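Local structure of eukaryotic initiation factor 4F subunit P150 (Saccharomyces cerevisiae, 2VSO) at residues K170-R178 with S210-L220; V130-W141 with L189-R200. The protein forms part of the eIF4F cap-binding complex, where assembly of the translation apparatus begins, and stimulates translation by interacting with the poly(A)-binding protein PAB1. All coordinates share one frame; numbering follows the deposited sequence.

How the interactions relate
Both contacts illustrate how an alpha-solenoid such as the MIF4G domain, the part of the protein seen here, packs helices that are next but one in the chain side by side and nearly parallel. Interaction 1 joins helix 163-185 to helix 211-228; interaction 2 joins helix 122-139 to helix 191-206. Their segments alternate along the chain, and their centres lie about 13 Å apart. Both are partly buried, but interaction 1 is smaller and turns on a buried lysine bonded to a serine, with Arg-178 and two glutamates at its margin, whereas interaction 2 relies on aromatic rings, with an arginine and a glutamate against them, sulfur and aliphatic groups. They meet directly: Val-177 packs on Cys-197, Leu-220 on Met-194 and Phe-198, and Trp-141 on Gly-173.

Interaction 1 of 2, residues K170-R178 with S210-L220; sequences KRRGLGLVR and SEETLESVVEL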
loop_
_atom_site.group_PDB
_atom_site.type_symbol
_atom_site.label_atom_id
_atom_site.label_comp_id
_atom_site.label_asym_id
_atom_site.label_seq_id
_atom_site.Cartn_x
_atom_site.Cartn_y
_atom_site.Cartn_z
ATOM N N LYS C 170 17.343 -6.942 8.628
ATOM C CA LYS C 170 16.720 -5.976 9.520
ATOM C C LYS C 170 15.223 -6.072 9.317
ATOM O O LYS C 170 14.453 -6.192 10.265
ATOM C CB LYS C 170 17.220 -4.563 9.219
ATOM C CG LYS C 170 16.603 -3.476 10.071
ATOM C CD LYS C 170 17.247 -2.132 9.778
ATOM C CE LYS C 170 16.523 -1.005 10.471
ATOM N NZ LYS C 170 16.827 0.293 9.820
ATOM N N ARG C 171 14.813 -6.047 8.063
ATOM C CA ARG C 171 13.404 -6.128 7.746
ATOM C C ARG C 171 12.789 -7.323 8.495
ATOM O O ARG C 171 11.781 -7.186 9.194
ATOM C CB ARG C 171 13.220 -6.214 6.228
ATOM C CG ARG C 171 11.846 -6.622 5.779
ATOM C CD ARG C 171 11.814 -6.890 4.284
ATOM N NE ARG C 171 12.379 -8.195 3.947
ATOM C CZ ARG C 171 11.664 -9.309 3.806
ATOM N NH1 ARG C 171 10.346 -9.286 3.971
ATOM N NH2 ARG C 171 12.269 -10.449 3.498
ATOM N N ARG C 172 13.431 -8.482 8.386
ATOM C CA ARG C 172 12.914 -9.711 8.986
ATOM C C ARG C 172 12.974 -9.695 10.508
ATOM O O ARG C 172 12.064 -10.173 11.172
ATOM C CB ARG C 172 13.644 -10.936 8.434
ATOM C CG ARG C 172 13.303 -11.233 6.986
ATOM C CD ARG C 172 14.115 -12.389 6.443
ATOM N NE ARG C 172 13.859 -12.606 5.023
ATOM C CZ ARG C 172 14.507 -13.498 4.280
ATOM N NH1 ARG C 172 15.452 -14.252 4.829
ATOM N NH2 ARG C 172 14.215 -13.635 2.995
ATOM N N GLY C 173 14.044 -9.146 11.063
ATOM C CA GLY C 173 14.112 -8.961 12.501
ATOM C C GLY C 173 12.962 -8.103 13.005
ATOM O O GLY C 173 12.249 -8.497 13.926
ATOM N N LEU C 174 12.784 -6.930 12.396
ATOM C CA LEU C 174 11.707 -6.014 12.768
ATOM C C LEU C 174 10.327 -6.613 12.512
ATOM O O LEU C 174 9.392 -6.344 13.241
ATOM C CB LEU C 174 11.868 -4.666 12.048
ATOM C CG LEU C 174 13.064 -3.923 12.638
ATOM C CD1 LEU C 174 13.157 -2.486 12.161
ATOM C CD2 LEU C 174 12.964 -3.994 14.164
ATOM N N GLY C 175 10.201 -7.415 11.463
ATOM C CA GLY C 175 8.969 -8.130 11.222
ATOM C C GLY C 175 8.679 -9.080 12.379
ATOM O O GLY C 175 7.523 -9.308 12.734
ATOM N N LEU C 176 9.734 -9.629 12.970
ATOM C CA LEU C 176 9.576 -10.526 14.106
ATOM C C LEU C 176 9.143 -9.817 15.385
ATOM O O LEU C 176 8.215 -10.273 16.049
ATOM C CB LEU C 176 10.845 -11.332 14.351
ATOM C CG LEU C 176 10.923 -11.953 15.740
ATOM C CD1 LEU C 176 10.186 -13.298 15.791
ATOM C CD2 LEU C 176 12.379 -12.091 16.131
ATOM N N VAL C 177 9.803 -8.711 15.734
ATOM C CA VAL C 177 9.416 -7.951 16.926
ATOM C C VAL C 177 7.944 -7.632 16.813
ATOM O O VAL C 177 7.202 -7.639 17.799
ATOM C CB VAL C 177 10.181 -6.626 17.083
ATOM C CG1 VAL C 177 11.668 -6.878 17.317
ATOM C CG2 VAL C 177 9.988 -5.801 15.879
ATOM N N ARG C 178 7.523 -7.378 15.584
ATOM C CA ARG C 178 6.145 -7.055 15.309
ATOM C C ARG C 178 5.260 -8.243 15.597
ATOM O O ARG C 178 4.192 -8.108 16.194
ATOM C CB ARG C 178 5.993 -6.643 13.850
ATOM C CG ARG C 178 4.572 -6.684 13.404
ATOM C CD ARG C 178 4.331 -5.874 12.166
ATOM N NE ARG C 178 2.931 -5.499 12.213
ATOM C CZ ARG C 178 2.356 -4.601 11.434
ATOM N NH1 ARG C 178 3.066 -3.972 10.511
ATOM N NH2 ARG C 178 1.068 -4.343 11.586
ATOM N N SER C 210 17.382 4.416 13.433
ATOM C CA SER C 210 16.894 4.610 12.078
ATOM C C SER C 210 15.383 4.792 12.123
ATOM O O SER C 210 14.752 4.523 13.139
ATOM C CB SER C 210 17.268 3.427 11.185
ATOM O OG SER C 210 16.540 2.266 11.548
ATOM N N GLU C 211 14.796 5.256 11.031
ATOM C CA GLU C 211 13.368 5.526 11.043
ATOM C C GLU C 211 12.504 4.258 11.044
ATOM O O GLU C 211 11.406 4.255 11.595
ATOM C CB GLU C 211 12.985 6.500 9.926
ATOM C CG GLU C 211 13.404 7.925 10.264
ATOM C CD GLU C 211 12.771 8.971 9.371
ATOM O OE1 GLU C 211 12.176 8.597 8.335
ATOM O OE2 GLU C 211 12.880 10.170 9.712
ATOM N N GLU C 212 13.003 3.181 10.451
ATOM C CA GLU C 212 12.304 1.902 10.501
ATOM C C GLU C 212 12.206 1.360 11.932
ATOM O O GLU C 212 11.186 0.801 12.324
ATOM C CB GLU C 212 12.988 0.873 9.602
ATOM C CG GLU C 212 13.338 1.388 8.221
ATOM C CD GLU C 212 13.904 0.298 7.346
ATOM O OE1 GLU C 212 13.895 -0.872 7.790
ATOM O OE2 GLU C 212 14.360 0.607 6.224
ATOM N N THR C 213 13.270 1.533 12.709
ATOM C CA THR C 213 13.288 1.073 14.092
ATOM C C THR C 213 12.284 1.829 14.955
ATOM O O THR C 213 11.513 1.222 15.697
ATOM C CB THR C 213 14.704 1.171 14.698
ATOM O OG1 THR C 213 15.515 0.124 14.157
ATOM C CG2 THR C 213 14.658 1.020 16.190
ATOM N N LEU C 214 12.307 3.155 14.838
ATOM C CA LEU C 214 11.372 4.042 15.532
ATOM C C LEU C 214 9.930 3.744 15.155
ATOM O O LEU C 214 9.043 3.736 15.999
ATOM C CB LEU C 214 11.679 5.487 15.163
ATOM C CG LEU C 214 12.941 6.083 15.752
ATOM C CD1 LEU C 214 13.380 7.249 14.903
ATOM C CD2 LEU C 214 12.675 6.489 17.196
ATOM N N GLU C 215 9.711 3.548 13.865
ATOM C CA GLU C 215 8.433 3.101 13.343
ATOM C C GLU C 215 7.999 1.847 14.092
ATOM O O GLU C 215 6.858 1.725 14.526
ATOM C CB GLU C 215 8.594 2.766 11.861
ATOM C CG GLU C 215 7.300 2.617 11.113
ATOM C CD GLU C 215 6.729 3.954 10.704
ATOM O OE1 GLU C 215 5.553 4.217 11.037
ATOM O OE2 GLU C 215 7.464 4.739 10.060
ATOM N N SER C 216 8.937 0.916 14.229
ATOM C CA SER C 216 8.691 -0.383 14.829
ATOM C C SER C 216 8.261 -0.264 16.285
ATOM O O SER C 216 7.307 -0.918 16.700
ATOM C CB SER C 216 9.949 -1.244 14.721
ATOM O OG SER C 216 9.825 -2.454 15.450
ATOM N N VAL C 217 8.969 0.571 17.048
ATOM C CA VAL C 217 8.686 0.787 18.464
ATOM C C VAL C 217 7.297 1.354 18.698
ATOM O O VAL C 217 6.563 0.867 19.558
ATOM C CB VAL C 217 9.707 1.732 19.125
ATOM C CG1 VAL C 217 9.823 1.412 20.593
ATOM C CG2 VAL C 217 11.057 1.563 18.487
ATOM N N VAL C 218 6.950 2.392 17.938
ATOM C CA VAL C 218 5.635 3.015 18.023
ATOM C C VAL C 218 4.550 1.985 17.786
ATOM O O VAL C 218 3.666 1.803 18.621
ATOM C CB VAL C 218 5.481 4.212 17.037
ATOM C CG1 VAL C 218 4.035 4.618 16.918
ATOM C CG2 VAL C 218 6.327 5.399 17.488
ATOM N N GLU C 219 4.625 1.296 16.655
ATOM C CA GLU C 219 3.637 0.275 16.341
ATOM C C GLU C 219 3.526 -0.783 17.434
ATOM O O GLU C 219 2.422 -1.227 17.751
ATOM C CB GLU C 219 3.920 -0.366 14.993
ATOM C CG GLU C 219 3.808 0.588 13.825
ATOM C CD GLU C 219 4.336 -0.017 12.533
ATOM O OE1 GLU C 219 4.894 -1.132 12.585
ATOM O OE2 GLU C 219 4.197 0.621 11.469
ATOM N N LEU C 220 4.663 -1.172 18.018
ATOM C CA LEU C 220 4.662 -2.126 19.119
ATOM C C LEU C 220 3.992 -1.553 20.367
ATOM O O LEU C 220 3.106 -2.159 20.948
ATOM C CB LEU C 220 6.086 -2.563 19.429
ATOM C CG LEU C 220 6.251 -3.694 20.451
ATOM C CD1 LEU C 220 5.582 -4.991 19.981
ATOM C CD2 LEU C 220 7.714 -3.914 20.702
#
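Lys-170, Leu-174 and Val-177 meet Ser-210, Ser-216 and Leu-220 in a lean helix-helix contact between helices 163-185 and 211-228 of the MIF4G domain. The axes run almost parallel, 11° apart, and approach to 10.1 Å. Lys-170 reaches across to the start of helix 211-228 with a fully extended chain, its CG trans to the backbone N (chi1 178°), so that NZ donates to OG of the N-cap residue Ser-210 at 2.6 Å. The ammonium also bonds Asp-143 O, while Ser-210 OG is also hydrogen-bonded to Asp-143 OD1, which ties the loop residue to both partners. Glu-212 OE1, 3.8 Å from Lys-170 NZ, adds only a long salt bridge. Midway, Leu-174 spreads its two methyls: CD1 lies 3.8 Å from the carbonyl oxygen of Glu-212, and CD2 lies 3.7 Å from Ser-216 OG. Leu-220 CD1 then rests near Val-177 O, at 3.8 Å. At the margin of the contact Glu-219 OE1 sits over one face of the Arg-178 guanidinium, 4.0 Å from NH1, a long salt bridge of charges alone, with no N-H aimed at the oxygen. Helix 191-206 packs against Val-177, Thr-213 and Leu-220, and helix 264-278 against Glu-215 and Val-218.

Interaction 2 of 2, residues V130-W141 with L189-R200; sequences VARCHAEFDKGW and LTGKMMFECFRR
Phe-137, Arg-200 and Met-193 bury the most surface where residues 130-141 pack along residues 189-200. Phe-137 leans toward the second helix, its CG swung opposite the backbone N (chi1 -162°), and the rim of its ring meets the aliphatic root of Arg-200, with CZ 3.4 Å from CB. Glu-196 OE1 lies 3.4 Å from Phe-137 CD2, the carboxylate turned steeply against the ring. Beyond CB the Arg-200 chain bends at its second torsion and passes alongside Trp-141: CG lies 4.0 Å from CH2, and NE stands over one face of the indole. The guanidinium is steeply inclined to that ring, 74° between planes, and too far off for more than a weak cation-pi attraction. This is the nearly parallel pairing, 15° between axes, of helices separated by one intervening helix in a HEAT-type solenoid, and that intervening helix, 163-185, also touches Cys-133, Trp-141, Leu-189 and Cys-197. Met-193 folds its thioether over one face of the His-134 imidazole, SD 4.0 Å from the ring centroid. Glu-196 OE2 approaches the edge of the same ring, 3.3 Å from His-134 CE1. Were this imidazole replaced by an alanine, the Met-193 thioether would probably lose the flat face it lies on, and the Glu-196 carboxylate its edge neighbour. Near the start of helix 191-206, Val-130 CG2 meets Leu-189 CD2 at 3.9 Å, and Cys-133 SG lies 3.9 Å from Leu-189 CD1.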
loop_
_atom_site.group_PDB
_atom_site.type_symbol
_atom_site.label_atom_id
_atom_site.label_comp_id
_atom_site.label_asym_id
_atom_site.label_seq_id
_atom_site.Cartn_x
_atom_site.Cartn_y
_atom_site.Cartn_z
ATOM N N VAL C 130 7.486 -19.913 22.146
ATOM C CA VAL C 130 8.586 -19.243 22.834
ATOM C C VAL C 130 9.946 -19.692 22.297
ATOM O O VAL C 130 10.762 -18.865 21.894
ATOM C CB VAL C 130 8.548 -19.483 24.358
ATOM C CG1 VAL C 130 9.326 -18.394 25.078
ATOM C CG2 VAL C 130 7.111 -19.527 24.852
ATOM N N ALA C 131 10.174 -21.003 22.287
ATOM C CA ALA C 131 11.455 -21.577 21.861
ATOM C C ALA C 131 11.841 -21.087 20.481
ATOM O O ALA C 131 13.019 -20.865 20.192
ATOM C CB ALA C 131 11.403 -23.130 21.882
ATOM N N ARG C 132 10.839 -20.920 19.628
ATOM C CA ARG C 132 11.076 -20.441 18.276
ATOM C C ARG C 132 11.305 -18.926 18.171
ATOM O O ARG C 132 11.939 -18.483 17.215
ATOM C CB ARG C 132 9.951 -20.898 17.342
ATOM C CG ARG C 132 10.028 -20.337 15.952
ATOM C CD ARG C 132 11.316 -20.715 15.289
ATOM N NE ARG C 132 11.450 -22.158 15.158
ATOM C CZ ARG C 132 12.590 -22.763 14.847
ATOM N NH1 ARG C 132 13.679 -22.038 14.645
ATOM N NH2 ARG C 132 12.644 -24.084 14.748
ATOM N N CYS C 133 10.819 -18.127 19.126
ATOM C CA CYS C 133 11.107 -16.677 19.041
ATOM C C CYS C 133 12.544 -16.496 19.460
ATOM O O CYS C 133 13.286 -15.730 18.855
ATOM C CB CYS C 133 10.217 -15.790 19.935
ATOM S SG CYS C 133 8.443 -15.989 19.763
ATOM N N HIS C 134 12.915 -17.215 20.515
ATOM C CA HIS C 134 14.278 -17.209 21.035
ATOM C C HIS C 134 15.265 -17.596 19.957
ATOM O O HIS C 134 16.299 -16.956 19.782
ATOM C CB HIS C 134 14.400 -18.178 22.197
ATOM C CG HIS C 134 13.945 -17.618 23.510
ATOM N ND1 HIS C 134 14.440 -16.437 24.024
ATOM C CD2 HIS C 134 13.071 -18.087 24.423
ATOM C CE1 HIS C 134 13.873 -16.200 25.193
ATOM N NE2 HIS C 134 13.041 -17.190 25.463
ATOM N N ALA C 135 14.938 -18.642 19.219
ATOM C CA ALA C 135 15.797 -19.054 18.118
ATOM C C ALA C 135 15.923 -17.936 17.090
ATOM O O ALA C 135 17.027 -17.497 16.765
ATOM C CB ALA C 135 15.274 -20.332 17.472
ATOM N N GLU C 136 14.787 -17.468 16.585
ATOM C CA GLU C 136 14.798 -16.439 15.555
ATOM C C GLU C 136 15.370 -15.127 16.095
ATOM O O GLU C 136 16.038 -14.390 15.376
ATOM C CB GLU C 136 13.395 -16.242 14.965
ATOM C CG GLU C 136 12.710 -17.541 14.511
ATOM C CD GLU C 136 13.442 -18.255 13.376
ATOM O OE1 GLU C 136 14.552 -17.829 13.012
ATOM O OE2 GLU C 136 12.904 -19.245 12.839
ATOM N N PHE C 137 15.129 -14.852 17.370
ATOM C CA PHE C 137 15.610 -13.621 17.982
ATOM C C PHE C 137 17.125 -13.639 18.078
ATOM O O PHE C 137 17.792 -12.682 17.695
ATOM C CB PHE C 137 14.992 -13.429 19.376
ATOM C CG PHE C 137 15.082 -12.016 19.900
ATOM C CD1 PHE C 137 14.230 -11.018 19.415
ATOM C CD2 PHE C 137 16.010 -11.681 20.878
ATOM C CE1 PHE C 137 14.300 -9.709 19.899
ATOM C CE2 PHE C 137 16.091 -10.381 21.365
ATOM C CZ PHE C 137 15.231 -9.392 20.875
ATOM N N ASP C 138 17.664 -14.743 18.585
ATOM C CA ASP C 138 19.102 -14.860 18.833
ATOM C C ASP C 138 19.961 -14.600 17.592
ATOM O O ASP C 138 21.033 -14.004 17.695
ATOM C CB ASP C 138 19.437 -16.220 19.451
ATOM C CG ASP C 138 18.863 -16.385 20.858
ATOM O OD1 ASP C 138 18.046 -15.543 21.292
ATOM O OD2 ASP C 138 19.231 -17.377 21.527
ATOM N N LYS C 139 19.488 -15.040 16.426
ATOM C CA LYS C 139 20.152 -14.723 15.157
ATOM C C LYS C 139 20.537 -13.246 15.060
ATOM O O LYS C 139 21.626 -12.909 14.593
ATOM C CB LYS C 139 19.268 -15.095 13.964
ATOM C CG LYS C 139 18.771 -16.532 13.965
ATOM C CD LYS C 139 18.163 -16.863 12.620
ATOM C CE LYS C 139 17.367 -18.145 12.655
ATOM N NZ LYS C 139 16.607 -18.347 11.382
ATOM N N GLY C 140 19.630 -12.368 15.484
ATOM C CA GLY C 140 19.922 -10.946 15.574
ATOM C C GLY C 140 19.925 -10.197 14.256
ATOM O O GLY C 140 19.521 -10.727 13.220
ATOM N N TRP C 141 20.379 -8.949 14.301
ATOM C CA TRP C 141 20.396 -8.080 13.127
ATOM C C TRP C 141 20.999 -6.723 13.501
ATOM O O TRP C 141 21.164 -6.432 14.687
ATOM C CB TRP C 141 18.980 -7.928 12.539
ATOM C CG TRP C 141 18.038 -7.059 13.341
ATOM C CD1 TRP C 141 17.867 -5.708 13.218
ATOM C CD2 TRP C 141 17.126 -7.485 14.365
ATOM N NE1 TRP C 141 16.922 -5.267 14.113
ATOM C CE2 TRP C 141 16.454 -6.336 14.829
ATOM C CE3 TRP C 141 16.824 -8.724 14.945
ATOM C CZ2 TRP C 141 15.500 -6.386 15.845
ATOM C CZ3 TRP C 141 15.868 -8.771 15.946
ATOM C CH2 TRP C 141 15.211 -7.606 16.381
ATOM N N LEU C 189 2.433 -15.595 24.477
ATOM C CA LEU C 189 3.791 -15.400 24.972
ATOM C C LEU C 189 3.734 -14.666 26.304
ATOM O O LEU C 189 2.802 -13.903 26.566
ATOM C CB LEU C 189 4.646 -14.586 23.996
ATOM C CG LEU C 189 5.123 -15.149 22.657
ATOM C CD1 LEU C 189 5.786 -14.062 21.821
ATOM C CD2 LEU C 189 6.086 -16.282 22.872
ATOM N N THR C 190 4.743 -14.896 27.136
ATOM C CA THR C 190 4.844 -14.236 28.427
ATOM C C THR C 190 5.609 -12.931 28.264
ATOM O O THR C 190 6.165 -12.658 27.198
ATOM C CB THR C 190 5.562 -15.123 29.478
ATOM O OG1 THR C 190 6.940 -15.294 29.115
ATOM C CG2 THR C 190 4.893 -16.484 29.577
ATOM N N GLY C 191 5.640 -12.132 29.327
ATOM C CA GLY C 191 6.333 -10.860 29.309
ATOM C C GLY C 191 7.831 -10.988 29.123
ATOM O O GLY C 191 8.463 -10.079 28.593
ATOM N N LYS C 192 8.410 -12.108 29.553
ATOM C CA LYS C 192 9.863 -12.257 29.530
ATOM C C LYS C 192 10.415 -12.059 28.126
ATOM O O LYS C 192 11.520 -11.545 27.955
ATOM C CB LYS C 192 10.305 -13.611 30.105
ATOM C CG LYS C 192 10.348 -14.764 29.103
ATOM C CD LYS C 192 11.049 -15.988 29.694
ATOM C CE LYS C 192 11.003 -17.189 28.751
ATOM N NZ LYS C 192 11.725 -18.372 29.309
ATOM N N MET C 193 9.639 -12.453 27.122
ATOM C CA MET C 193 10.071 -12.302 25.735
ATOM C C MET C 193 9.782 -10.888 25.210
ATOM O O MET C 193 10.449 -10.404 24.293
ATOM C CB MET C 193 9.422 -13.363 24.845
ATOM C CG MET C 193 9.884 -13.314 23.397
ATOM S SD MET C 193 11.506 -14.045 23.063
ATOM C CE MET C 193 11.125 -15.779 23.316
ATOM N N MET C 194 8.787 -10.234 25.804
ATOM C CA MET C 194 8.463 -8.852 25.484
ATOM C C MET C 194 9.494 -7.901 26.117
ATOM O O MET C 194 9.753 -6.816 25.598
ATOM C CB MET C 194 7.057 -8.532 25.981
ATOM C CG MET C 194 6.399 -7.341 25.328
ATOM S SD MET C 194 6.015 -7.591 23.595
ATOM C CE MET C 194 7.483 -6.914 22.847
ATOM N N PHE C 195 10.093 -8.317 27.232
ATOM C CA PHE C 195 11.148 -7.525 27.857
ATOM C C PHE C 195 12.382 -7.597 26.990
ATOM O O PHE C 195 13.107 -6.618 26.831
ATOM C CB PHE C 195 11.490 -8.039 29.265
ATOM C CG PHE C 195 10.595 -7.510 30.350
ATOM C CD1 PHE C 195 9.352 -8.074 30.582
ATOM C CD2 PHE C 195 11.001 -6.454 31.150
ATOM C CE1 PHE C 195 8.526 -7.585 31.582
ATOM C CE2 PHE C 195 10.176 -5.958 32.154
ATOM C CZ PHE C 195 8.941 -6.526 32.370
ATOM N N GLU C 196 12.620 -8.774 26.428
ATOM C CA GLU C 196 13.843 -9.006 25.692
ATOM C C GLU C 196 13.721 -8.226 24.411
ATOM O O GLU C 196 14.701 -7.722 23.878
ATOM C CB GLU C 196 14.021 -10.500 25.431
ATOM C CG GLU C 196 15.464 -10.957 25.280
ATOM C CD GLU C 196 15.561 -12.445 25.033
ATOM O OE1 GLU C 196 16.179 -12.858 24.026
ATOM O OE2 GLU C 196 14.992 -13.202 25.841
ATOM N N CYS C 197 12.486 -8.103 23.947
ATOM C CA CYS C 197 12.165 -7.353 22.734
ATOM C C CYS C 197 12.391 -5.849 22.887
ATOM O O CYS C 197 13.173 -5.254 22.139
ATOM C CB CYS C 197 10.725 -7.612 22.341
ATOM S SG CYS C 197 10.496 -7.679 20.606
ATOM N N PHE C 198 11.709 -5.243 23.857
ATOM C CA PHE C 198 11.938 -3.840 24.193
ATOM C C PHE C 198 13.398 -3.591 24.546
ATOM O O PHE C 198 13.956 -2.548 24.227
ATOM C CB PHE C 198 11.035 -3.402 25.349
ATOM C CG PHE C 198 9.606 -3.114 24.937
ATOM C CD1 PHE C 198 8.555 -3.835 25.480
ATOM C CD2 PHE C 198 9.317 -2.113 24.017
ATOM C CE1 PHE C 198 7.252 -3.572 25.110
ATOM C CE2 PHE C 198 8.006 -1.841 23.637
ATOM C CZ PHE C 198 6.974 -2.568 24.189
ATOM N N ARG C 199 14.011 -4.568 25.202
ATOM C CA ARG C 199 15.415 -4.512 25.573
ATOM C C ARG C 199 16.295 -4.317 24.338
ATOM O O ARG C 199 17.231 -3.526 24.345
ATOM C CB ARG C 199 15.785 -5.808 26.284
ATOM C CG ARG C 199 16.926 -5.722 27.282
ATOM C CD ARG C 199 17.145 -7.096 27.931
ATOM N NE ARG C 199 18.332 -7.143 28.780
ATOM C CZ ARG C 199 18.338 -6.822 30.069
ATOM N NH1 ARG C 199 17.219 -6.425 30.660
ATOM N NH2 ARG C 199 19.463 -6.895 30.767
ATOM N N ARG C 200 15.977 -5.042 23.274
ATOM C CA ARG C 200 16.732 -4.975 22.029
ATOM C C ARG C 200 16.511 -3.663 21.302
ATOM O O ARG C 200 17.452 -3.094 20.749
ATOM C CB ARG C 200 16.343 -6.146 21.120
ATOM C CG ARG C 200 16.877 -6.064 19.700
ATOM C CD ARG C 200 18.392 -6.199 19.633
ATOM N NE ARG C 200 18.909 -5.795 18.325
ATOM C CZ ARG C 200 20.198 -5.620 18.047
ATOM N NH1 ARG C 200 21.118 -5.813 18.986
ATOM N NH2 ARG C 200 20.567 -5.248 16.830
#